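Side-chain contacts in superoxide dismutase (Leishmania major, PDB 4F2N), which probably catalyses the dismutation of superoxide to oxygen and hydrogen peroxide at a bound iron ion: residues V67-L70 and N71-G74; G79-I82 and E83-I86; F134-V137 and D138-M141; F144-A147 and G148-F152; C160-P163 and Q164-E167. All blocks are in the same frame, centred on the assembly; numbering follows the deposited sequence. Where two conformers were deposited one is given.

Contact 1: residues V67-L70 and N71-G74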
# COMPACT_ATOMS: atom_id res chain seq x y z
N VAL B 67 12.05 -11.49 -5.58
CA VAL B 67 13.01 -12.63 -5.72
C VAL B 67 14.38 -12.06 -6.14
O VAL B 67 15.43 -12.38 -5.56
CB VAL B 67 12.48 -13.71 -6.71
CG1 VAL B 67 13.57 -14.69 -7.16
CG2 VAL B 67 11.29 -14.44 -6.08
N ASP B 68 14.35 -11.19 -7.13
CA ASP B 68 15.59 -10.64 -7.71
C ASP B 68 16.32 -9.78 -6.68
O ASP B 68 17.55 -9.89 -6.52
CB ASP B 68 15.32 -9.85 -9.01
CG ASP B 68 14.84 -10.74 -10.17
OD1 ASP B 68 14.85 -11.99 -10.06
OD2 ASP B 68 14.44 -10.20 -11.21
N LYS B 69 15.58 -8.95 -5.96
CA LYS B 69 16.21 -8.06 -4.98
C LYS B 69 16.78 -8.85 -3.81
O LYS B 69 17.93 -8.62 -3.39
CB LYS B 69 15.21 -7.00 -4.51
CG LYS B 69 15.78 -5.97 -3.52
CD LYS B 69 16.82 -5.10 -4.16
CE LYS B 69 17.25 -4.03 -3.18
NZ LYS B 69 17.89 -2.92 -3.93
N LEU B 70 16.01 -9.82 -3.32
CA LEU B 70 16.47 -10.66 -2.21
C LEU B 70 17.81 -11.37 -2.54
O LEU B 70 18.69 -11.44 -1.69
CB LEU B 70 15.40 -11.71 -1.84
CG LEU B 70 15.70 -12.72 -0.75
CD1 LEU B 70 16.04 -12.00 0.55
CD2 LEU B 70 14.51 -13.64 -0.56
N ASN B 71 17.95 -11.86 -3.76
CA ASN B 71 19.20 -12.49 -4.20
C ASN B 71 20.44 -11.59 -4.23
O ASN B 71 21.54 -12.09 -4.27
CB ASN B 71 19.00 -13.23 -5.53
CG ASN B 71 18.19 -14.49 -5.36
OD1 ASN B 71 18.23 -15.09 -4.29
ND2 ASN B 71 17.42 -14.88 -6.36
N THR B 72 20.25 -10.26 -4.19
CA THR B 72 21.38 -9.32 -4.05
C THR B 72 21.75 -9.05 -2.58
O THR B 72 22.74 -8.36 -2.31
CB THR B 72 21.10 -7.94 -4.71
OG1 THR B 72 20.04 -7.27 -4.00
CG2 THR B 72 20.70 -8.12 -6.17
N LEU B 73 20.95 -9.57 -1.65
CA LEU B 73 21.11 -9.27 -0.22
C LEU B 73 21.40 -10.47 0.68
O LEU B 73 21.92 -10.31 1.78
CB LEU B 73 19.83 -8.62 0.31
CG LEU B 73 19.39 -7.35 -0.42
CD1 LEU B 73 17.94 -7.06 -0.11
CD2 LEU B 73 20.30 -6.19 -0.06
N GLY B 74 21.03 -11.67 0.25
CA GLY B 74 21.02 -12.79 1.18
C GLY B 74 22.29 -13.60 1.29
O GLY B 74 22.26 -14.70 1.84
O HOH W 1 16.66 -13.72 -8.92
O HOH W 2 20.69 -4.74 -3.83

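Contact 2: residues G79-I82 and E83-I86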
# COMPACT_ATOMS: atom_id res chain seq x y z
N GLY B 79 21.14 -22.49 1.16
CA GLY B 79 20.67 -23.76 1.72
C GLY B 79 19.60 -23.59 2.81
O GLY B 79 18.98 -24.57 3.24
N LYS B 80 19.39 -22.37 3.28
CA LYS B 80 18.45 -22.14 4.38
C LYS B 80 17.08 -21.75 3.86
O LYS B 80 16.97 -21.29 2.72
CB LYS B 80 18.99 -21.06 5.32
CG LYS B 80 20.21 -21.52 6.12
CD LYS B 80 20.97 -20.30 6.62
CE LYS B 80 21.92 -20.63 7.77
NZ LYS B 80 22.40 -22.03 7.71
N THR B 81 16.05 -21.92 4.69
CA THR B 81 14.70 -21.45 4.33
C THR B 81 14.60 -19.93 4.29
O THR B 81 15.32 -19.20 5.01
CB THR B 81 13.59 -21.96 5.30
OG1 THR B 81 13.87 -21.49 6.63
CG2 THR B 81 13.54 -23.50 5.30
N ILE B 82 13.71 -19.46 3.44
CA ILE B 82 13.34 -18.05 3.43
C ILE B 82 12.83 -17.61 4.80
O ILE B 82 13.16 -16.53 5.26
CB ILE B 82 12.31 -17.77 2.32
CG1 ILE B 82 12.88 -18.16 0.93
CG2 ILE B 82 11.85 -16.31 2.33
CD1 ILE B 82 14.15 -17.43 0.52
N GLU B 83 12.06 -18.47 5.48
CA GLU B 83 11.57 -18.14 6.83
C GLU B 83 12.71 -17.88 7.83
O GLU B 83 12.59 -17.05 8.74
CB GLU B 83 10.71 -19.28 7.34
CG GLU B 83 9.36 -19.26 6.67
CD GLU B 83 8.62 -20.57 6.85
OE1 GLU B 83 8.15 -20.80 7.98
OE2 GLU B 83 8.49 -21.33 5.86
N GLU B 84 13.81 -18.58 7.66
CA GLU B 84 14.97 -18.31 8.51
C GLU B 84 15.47 -16.86 8.30
O GLU B 84 15.83 -16.17 9.26
CB GLU B 84 16.07 -19.34 8.23
CG GLU B 84 17.29 -19.19 9.11
CD GLU B 84 18.10 -20.47 9.25
OE1 GLU B 84 17.60 -21.59 8.95
OE2 GLU B 84 19.27 -20.35 9.66
N ILE B 85 15.47 -16.40 7.05
CA ILE B 85 15.87 -15.00 6.79
C ILE B 85 14.89 -14.01 7.47
O ILE B 85 15.30 -13.06 8.13
CB ILE B 85 16.01 -14.71 5.28
CG1 ILE B 85 16.98 -15.70 4.59
CG2 ILE B 85 16.43 -13.26 5.06
CD1 ILE B 85 17.08 -15.53 3.08
N ILE B 86 13.59 -14.27 7.33
CA ILE B 86 12.54 -13.47 7.96
C ILE B 86 12.78 -13.39 9.46
O ILE B 86 12.81 -12.29 10.04
CB ILE B 86 11.15 -14.07 7.65
CG1 ILE B 86 10.92 -14.08 6.12
CG2 ILE B 86 10.02 -13.32 8.36
CD1 ILE B 86 9.61 -14.70 5.74

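Contact 3: residues F134-V137 and D138-M141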
# COMPACT_ATOMS: atom_id res chain seq x y z
N PHE B 134 -15.45 -20.40 14.49
CA PHE B 134 -16.15 -19.20 14.06
C PHE B 134 -17.68 -19.35 14.03
O PHE B 134 -18.38 -18.41 13.66
CB PHE B 134 -15.65 -18.76 12.68
CG PHE B 134 -14.19 -18.45 12.65
CD1 PHE B 134 -13.72 -17.21 13.09
CD2 PHE B 134 -13.26 -19.42 12.25
CE1 PHE B 134 -12.35 -16.93 13.09
CE2 PHE B 134 -11.92 -19.15 12.24
CZ PHE B 134 -11.46 -17.90 12.67
N GLY B 135 -18.20 -20.53 14.37
CA GLY B 135 -19.65 -20.80 14.30
C GLY B 135 -20.06 -21.49 13.02
O GLY B 135 -20.85 -22.44 13.03
N SER B 136 -19.53 -21.01 11.89
CA SER B 136 -19.77 -21.61 10.56
C SER B 136 -18.74 -21.07 9.57
O SER B 136 -18.06 -20.06 9.85
CB SER B 136 -21.17 -21.25 10.06
OG SER B 136 -21.23 -19.89 9.66
N VAL B 137 -18.64 -21.71 8.41
CA VAL B 137 -17.74 -21.24 7.35
C VAL B 137 -18.20 -19.85 6.86
O VAL B 137 -17.38 -18.96 6.64
CB VAL B 137 -17.62 -22.28 6.19
CG1 VAL B 137 -16.92 -21.69 4.97
CG2 VAL B 137 -16.89 -23.53 6.67
N ASP B 138 -19.51 -19.67 6.71
CA ASP B 138 -20.05 -18.37 6.29
C ASP B 138 -19.65 -17.22 7.24
O ASP B 138 -19.26 -16.14 6.77
CB ASP B 138 -21.57 -18.44 6.13
CG ASP B 138 -21.99 -19.36 4.99
OD1 ASP B 138 -21.17 -19.69 4.10
OD2 ASP B 138 -23.17 -19.78 4.97
N ASP B 139 -19.76 -17.45 8.55
CA ASP B 139 -19.36 -16.45 9.54
C ASP B 139 -17.83 -16.17 9.49
O ASP B 139 -17.40 -15.01 9.59
CB ASP B 139 -19.78 -16.84 10.96
CG ASP B 139 -21.30 -16.87 11.17
OD1 ASP B 139 -22.05 -16.04 10.64
OD2 ASP B 139 -21.76 -17.75 11.91
N PHE B 140 -17.01 -17.21 9.34
CA PHE B 140 -15.59 -16.98 9.10
C PHE B 140 -15.35 -16.13 7.85
O PHE B 140 -14.61 -15.15 7.90
CB PHE B 140 -14.79 -18.30 9.01
CG PHE B 140 -13.51 -18.15 8.25
CD1 PHE B 140 -12.43 -17.50 8.82
CD2 PHE B 140 -13.40 -18.63 6.94
CE1 PHE B 140 -11.25 -17.34 8.12
CE2 PHE B 140 -12.22 -18.44 6.23
CZ PHE B 140 -11.14 -17.80 6.82
N MET B 141 -15.97 -16.49 6.72
CA MET B 141 -15.76 -15.71 5.49
C MET B 141 -16.13 -14.23 5.65
O MET B 141 -15.38 -13.35 5.20
CB MET B 141 -16.56 -16.34 4.33
CG MET B 141 -15.94 -17.63 3.85
SD MET B 141 -16.91 -18.42 2.56
CE MET B 141 -15.70 -19.59 1.95

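Contact 4: residues F144-A147 and G148-F152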
# COMPACT_ATOMS: atom_id res chain seq x y z
N PHE B 144 -13.52 -12.58 7.72
CA PHE B 144 -12.23 -12.53 7.00
C PHE B 144 -12.29 -11.40 5.97
O PHE B 144 -11.39 -10.60 5.89
CB PHE B 144 -11.88 -13.88 6.34
CG PHE B 144 -10.54 -13.91 5.63
CD1 PHE B 144 -9.40 -14.43 6.26
CD2 PHE B 144 -10.41 -13.42 4.31
CE1 PHE B 144 -8.14 -14.45 5.60
CE2 PHE B 144 -9.16 -13.45 3.65
CZ PHE B 144 -8.04 -13.98 4.29
N GLN B 145 -13.37 -11.33 5.20
CA GLN B 145 -13.54 -10.24 4.24
C GLN B 145 -13.50 -8.87 4.88
O GLN B 145 -12.93 -7.93 4.31
CB GLN B 145 -14.87 -10.37 3.50
CG GLN B 145 -14.87 -11.52 2.51
CD GLN B 145 -16.28 -11.92 2.13
OE1 GLN B 145 -16.57 -13.09 1.95
NE2 GLN B 145 -17.18 -10.94 2.05
N GLN B 146 -14.12 -8.75 6.06
CA GLN B 146 -14.17 -7.49 6.80
C GLN B 146 -12.77 -7.05 7.25
O GLN B 146 -12.40 -5.89 7.13
CB GLN B 146 -15.13 -7.63 7.99
CG GLN B 146 -15.03 -6.53 9.03
CD GLN B 146 -16.09 -6.67 10.10
OE1 GLN B 146 -17.11 -7.34 9.88
NE2 GLN B 146 -15.85 -6.07 11.26
N ALA B 147 -12.00 -8.00 7.77
CA ALA B 147 -10.62 -7.66 8.19
C ALA B 147 -9.78 -7.21 6.97
O ALA B 147 -8.99 -6.25 7.07
CB ALA B 147 -9.95 -8.83 8.93
N GLY B 148 -9.94 -7.88 5.84
CA GLY B 148 -9.21 -7.47 4.63
C GLY B 148 -9.62 -6.08 4.13
O GLY B 148 -8.77 -5.29 3.73
N VAL B 149 -10.91 -5.81 4.14
CA VAL B 149 -11.43 -4.49 3.72
C VAL B 149 -10.86 -3.38 4.62
O VAL B 149 -10.46 -2.32 4.13
CB VAL B 149 -12.96 -4.47 3.78
CG1 VAL B 149 -13.49 -3.03 3.74
CG2 VAL B 149 -13.50 -5.26 2.59
N ASN B 150 -10.83 -3.66 5.91
CA ASN B 150 -10.42 -2.69 6.91
C ASN B 150 -8.92 -2.55 7.09
O ASN B 150 -8.48 -1.73 7.87
CB ASN B 150 -11.03 -3.06 8.26
CG ASN B 150 -12.52 -2.85 8.30
OD1 ASN B 150 -13.09 -2.10 7.52
ND2 ASN B 150 -13.16 -3.48 9.26
N ASN B 151 -8.12 -3.35 6.39
CA ASN B 151 -6.67 -3.30 6.55
C ASN B 151 -6.14 -2.05 5.83
O ASN B 151 -6.01 -2.06 4.59
CB ASN B 151 -6.01 -4.56 6.00
CG ASN B 151 -4.61 -4.74 6.51
OD1 ASN B 151 -4.26 -4.18 7.53
ND2 ASN B 151 -3.85 -5.57 5.86
N PHE B 152 -5.84 -0.99 6.57
CA PHE B 152 -5.54 0.31 5.94
C PHE B 152 -4.21 0.22 5.21
O PHE B 152 -3.20 -0.19 5.82
CB PHE B 152 -5.46 1.44 6.98
CG PHE B 152 -5.35 2.81 6.37
CD1 PHE B 152 -6.41 3.35 5.65
CD2 PHE B 152 -4.21 3.55 6.53
CE1 PHE B 152 -6.31 4.63 5.10
CE2 PHE B 152 -4.10 4.83 5.98
CZ PHE B 152 -5.15 5.36 5.26

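Contact 5: residues C160-P163 and Q164-E167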
# COMPACT_ATOMS: atom_id res chain seq x y z
N CYS B 160 -4.70 -18.15 10.65
CA CYS B 160 -3.59 -18.84 11.31
C CYS B 160 -4.05 -19.80 12.38
O CYS B 160 -5.14 -19.65 12.97
CB CYS B 160 -2.60 -17.86 11.95
SG CYS B 160 -1.82 -16.68 10.83
N VAL B 161 -3.19 -20.77 12.66
CA VAL B 161 -3.32 -21.64 13.81
C VAL B 161 -2.35 -21.08 14.87
O VAL B 161 -1.15 -20.76 14.59
CB VAL B 161 -2.90 -23.09 13.45
CG1 VAL B 161 -2.59 -23.90 14.71
CG2 VAL B 161 -3.93 -23.77 12.55
N ASP B 162 -2.84 -20.94 16.09
CA ASP B 162 -1.95 -20.68 17.22
C ASP B 162 -1.53 -22.05 17.77
O ASP B 162 -2.38 -22.80 18.25
CB ASP B 162 -2.70 -19.85 18.30
CG ASP B 162 -1.85 -19.57 19.54
OD1 ASP B 162 -1.05 -20.43 19.96
OD2 ASP B 162 -2.03 -18.49 20.14
N PRO B 163 -0.21 -22.40 17.68
CA PRO B 163 0.14 -23.78 17.99
C PRO B 163 0.01 -24.12 19.48
O PRO B 163 -0.13 -25.30 19.84
CB PRO B 163 1.61 -23.88 17.55
CG PRO B 163 2.15 -22.48 17.70
CD PRO B 163 0.97 -21.59 17.30
N GLN B 164 0.09 -23.09 20.34
CA GLN B 164 -0.07 -23.30 21.78
C GLN B 164 -1.52 -23.61 22.16
O GLN B 164 -1.79 -24.56 22.90
CB GLN B 164 0.41 -22.07 22.54
CG GLN B 164 1.88 -21.76 22.31
CD GLN B 164 2.28 -20.39 22.85
OE1 GLN B 164 1.58 -19.39 22.66
NE2 GLN B 164 3.43 -20.34 23.51
N THR B 165 -2.47 -22.84 21.65
CA THR B 165 -3.87 -23.02 22.05
C THR B 165 -4.68 -23.89 21.08
O THR B 165 -5.76 -24.36 21.43
CB THR B 165 -4.57 -21.67 22.19
OG1 THR B 165 -4.66 -21.05 20.89
CG2 THR B 165 -3.79 -20.77 23.12
N LYS B 166 -4.18 -24.07 19.86
CA LYS B 166 -4.90 -24.74 18.76
C LYS B 166 -6.04 -23.90 18.18
O LYS B 166 -6.79 -24.37 17.32
CB LYS B 166 -5.40 -26.15 19.15
CG LYS B 166 -4.39 -27.03 19.87
CD LYS B 166 -3.15 -27.29 19.03
CE LYS B 166 -2.20 -28.23 19.77
NZ LYS B 166 -0.90 -28.25 19.05
N GLU B 167 -6.15 -22.65 18.62
CA GLU B 167 -7.17 -21.76 18.06
C GLU B 167 -6.85 -21.43 16.63
O GLU B 167 -5.69 -21.35 16.24
CB GLU B 167 -7.22 -20.44 18.83
CG GLU B 167 -7.98 -20.50 20.14
CD GLU B 167 -7.62 -19.31 20.98
OE1 GLU B 167 -6.43 -19.14 21.27
OE2 GLU B 167 -8.52 -18.52 21.32
O HOH W 3 -0.90 -18.17 22.62

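Contact 1: residues V67-L70 and N71-G74
Thr72 folds back onto the last helical carbonyls of 67-70, and its side chain is worth following outward. CB lies near Lys69 O. From it CG2 turns to the carbonyl of Asp68, with 3.6 Å between CG2 and Asp68 O, while OG1 swings the other way, between the backbone N and the carbonyl carbon (chi1 67°). That torsion drops Thr72 OG1 into the carbonyl plane of Lys69, where it donates to a lone pair of Lys69 O over a short 2.6 Å. Thr72 N bonds to the same oxygen from well above that plane, so one residue grips Lys69 O twice. On its outer side Thr72 OG1 accepts from a water 2.6 Å away, which Lys69 NZ reaches only weakly. Leu73 comes next, bringing CD1 near Lys69 O and Lys69 CG, and its N bonds to Leu70 O at 2.9 Å; a weak bond from Gly74 N joins it there. One turn back, Asn71 runs alongside Val67, ND2 lying 3.9 Å from Val67 CG1. A water links Asn71 ND2 to Asp68 OD1, whereas Asn71 OD1 is taken by Ala33 N. Leu70 and Val67 face helix 96-113. Good i to i+3 bonds thus succeed the i to i+4 pattern, with a weak i+4 bond left at Gly74, and this tightening marks the C-terminal end of helix 52-71 in the alpha-hairpin domain.

Contact 2: residues G79-I82 and E83-I86
The backbone passes from extended angles at Lys80 and Thr81 straight into helical ones at Ile82, and Thr81 caps the start of the helix. Its OG1 sits between the backbone N and the carbonyl carbon (chi1 60°), which points it forward into the first turn, to accept from Glu84 N at 3.1 Å. The carbonyl of Thr81 adds weak bonds from Glu84 N and Ile85 N, while Ile86 N meets Ile82 O in the carbonyl plane at 3.1 Å with an N-H...O angle of 166°. Glu84 CB lies against Thr81 OG1, the two side chains crossing at about a right angle. Farther out, the carboxylate of Glu84 rests on the methylenes of Lys80: OE2 is 3.3 Å from Lys80 CE, yet 4.1 Å from Lys80 NZ, too far for a salt bridge. The lysine therefore meets it mainly with its aliphatic chain, and any charge attraction is probably modest. On the buried side Ile82 CD1 approaches Ile85 CD1 at 4.3 Å, and Ile82 CG2 approaches Ile86 CD1 at 4.4 Å. These isoleucines pack toward His105, Ala102 and Phe106 of helix 96-113. Glu83 points elsewhere, its two oxygens accepting from Thr25 N and Leu26 N. This is a threonine N-cap, here opening helix 82-89 within the alpha-hairpin domain.

Contact 3: residues F134-V137 and D138-M141
A serine N-cap opens helix 137-149 just where helix 124-134 ends, and two phenylalanines close the corner between them. Ser136 OG, held between its backbone N and carbonyl carbon at chi1 73°, accepts from Asp139 N over 3.1 Å in a nearly straight bond. The same hydroxyl gives a weak bond of 3.2 Å to Asp139 OD2, so the serine oxygen receives from the backbone and donates to the side chain of one residue. The Asp139 carboxylate lies in the first turn of the helix, where the helix dipole would probably help stabilise its charge. Backbone bonds run on into the first turn: Phe140 N to Ser136 O at 3.1 Å and Met141 N to Val137 O at 2.8 Å. Gly135, with positive phi, lets the chain turn out of the previous helix. On the inner side, the edge of Phe140 is directed at the face of Phe134, the ring centroids being 5.2 Å apart and the planes at 50°. Phe140 CD1 stands over that face, offset toward the rim and 3.8 Å from Phe134 CE2, while Phe140 CB presses on Phe134 CG at 3.7 Å. Val137 and Met141 lie alongside each other, pointing the same way, with Val137 CG1 3.9 Å from Met141 CE. Around the corner, Phe134 and Phe140 both reach Leu159 of strand 155-161 and Ile170 of strand 168-174; Val137 and Phe140 lean on Ile130 of helix 124-134, and Met141 meets Trp213.

Contact 4: residues F144-A147 and G148-F152
Asn150 lies against the carbonyl of Gln146 on the exposed side of the last turn of helix 137-149, its CB and CG each 3.3 Å from Gln146 O. A further touch, of Asn150 ND2 on Gln146 CG, is doubtful, because it belongs to one of two conformers of the glutamine. Next to them, Val149 CG2 comes 3.2 Å from Gln145 O; chi1 of 164° sets CG1 anti to the backbone N and leaves CG2 beside that N, close to the glutamine carbonyl.

The packed side is different. The Phe144 ring meets the rings of Trp213 and Phe188, Ala147 sits against Ile170 and Ser172 of strand 168-174, and Gly148 is buried beside them. Both sides share one backbone ladder: Gly148 N bonds to Phe144 O at 3.1 Å, Val149 N to Gln145 O at 2.9 Å and Asn150 N to Gln146 O at 3.0 Å. Beyond it Arg205 NH1 donates to the carbonyl oxygens of Gly148 and Asn151, and Phe152 reaches Trp193 of the second subunit edge-to-face. Between the segments, then, main-chain bonds do the holding, while the polar ends of Gln145 and Asn151 are committed to Trp213 and Thr173, pinning this helix end to its surroundings.

Contact 5: residues C160-P163 and Q164-E167
Asp162 takes two backbone N-H groups on one carboxylate oxygen: Gln164 N, weakly, at 2.9 Å from Asp162 OD1, and Thr165 N at 3.3 Å from the same atom. The Thr165 N-H comes from above the carboxylate plane, 65° out of it. With chi1 at 178°, Asp162 CG stands opposite the backbone N, which carries the carboxylate across the turn to these two donors. The other oxygen, Asp162 OD2, accepts from a water 2.7 Å away that also donates to Gln164 OE1. Backbone bonds close the hairpin: Asp162 N to Glu167 O, nearly straight, and Lys166 N to Asp162 O at 2.7 Å. Lys166 makes the return with positive phi, and its long chain curls over so that NZ donates in the carbonyl plane to Pro163 O at 3.1 Å; NZ also bonds Thr229 O. On the far flank Thr165 OG1 accepts from Glu167 N, forming an ST turn, and donates to Glu167 OE1 on its anti lone pair at 2.6 Å. Side chains of Asp162, Thr165 and Lys166 thus brace the loop between strands 155-161 and 168-174. Two carboxylates stand near each other, with Asp162 OD2 4.6 Å from Glu167 OE1; the N-H groups and water around the first, and the threonine hydroxyl on the second, would be expected to ease their mutual repulsion.

In the fold
From the N terminus, contact 1 ends helix 52-71 and contact 2, after a short loop, starts helix 82-89; they touch through Leu70 CD2 and Ile82 CD1, and both lean on helix 96-113 in the alpha-hairpin domain. The remaining three lie in the C-terminal domain. Contact 3 closes the corner between helices 124-134 and 137-149, contact 4 ends the latter helix about 15 Å away between centres, and contact 5 closes the hairpin joining strands 155-161 and 168-174. All five follow in series, none nesting or crossing. Contacts 3 and 4 back one helix onto the sheet whose hairpin contact 5 turns, and contact 4 also reaches the second subunit.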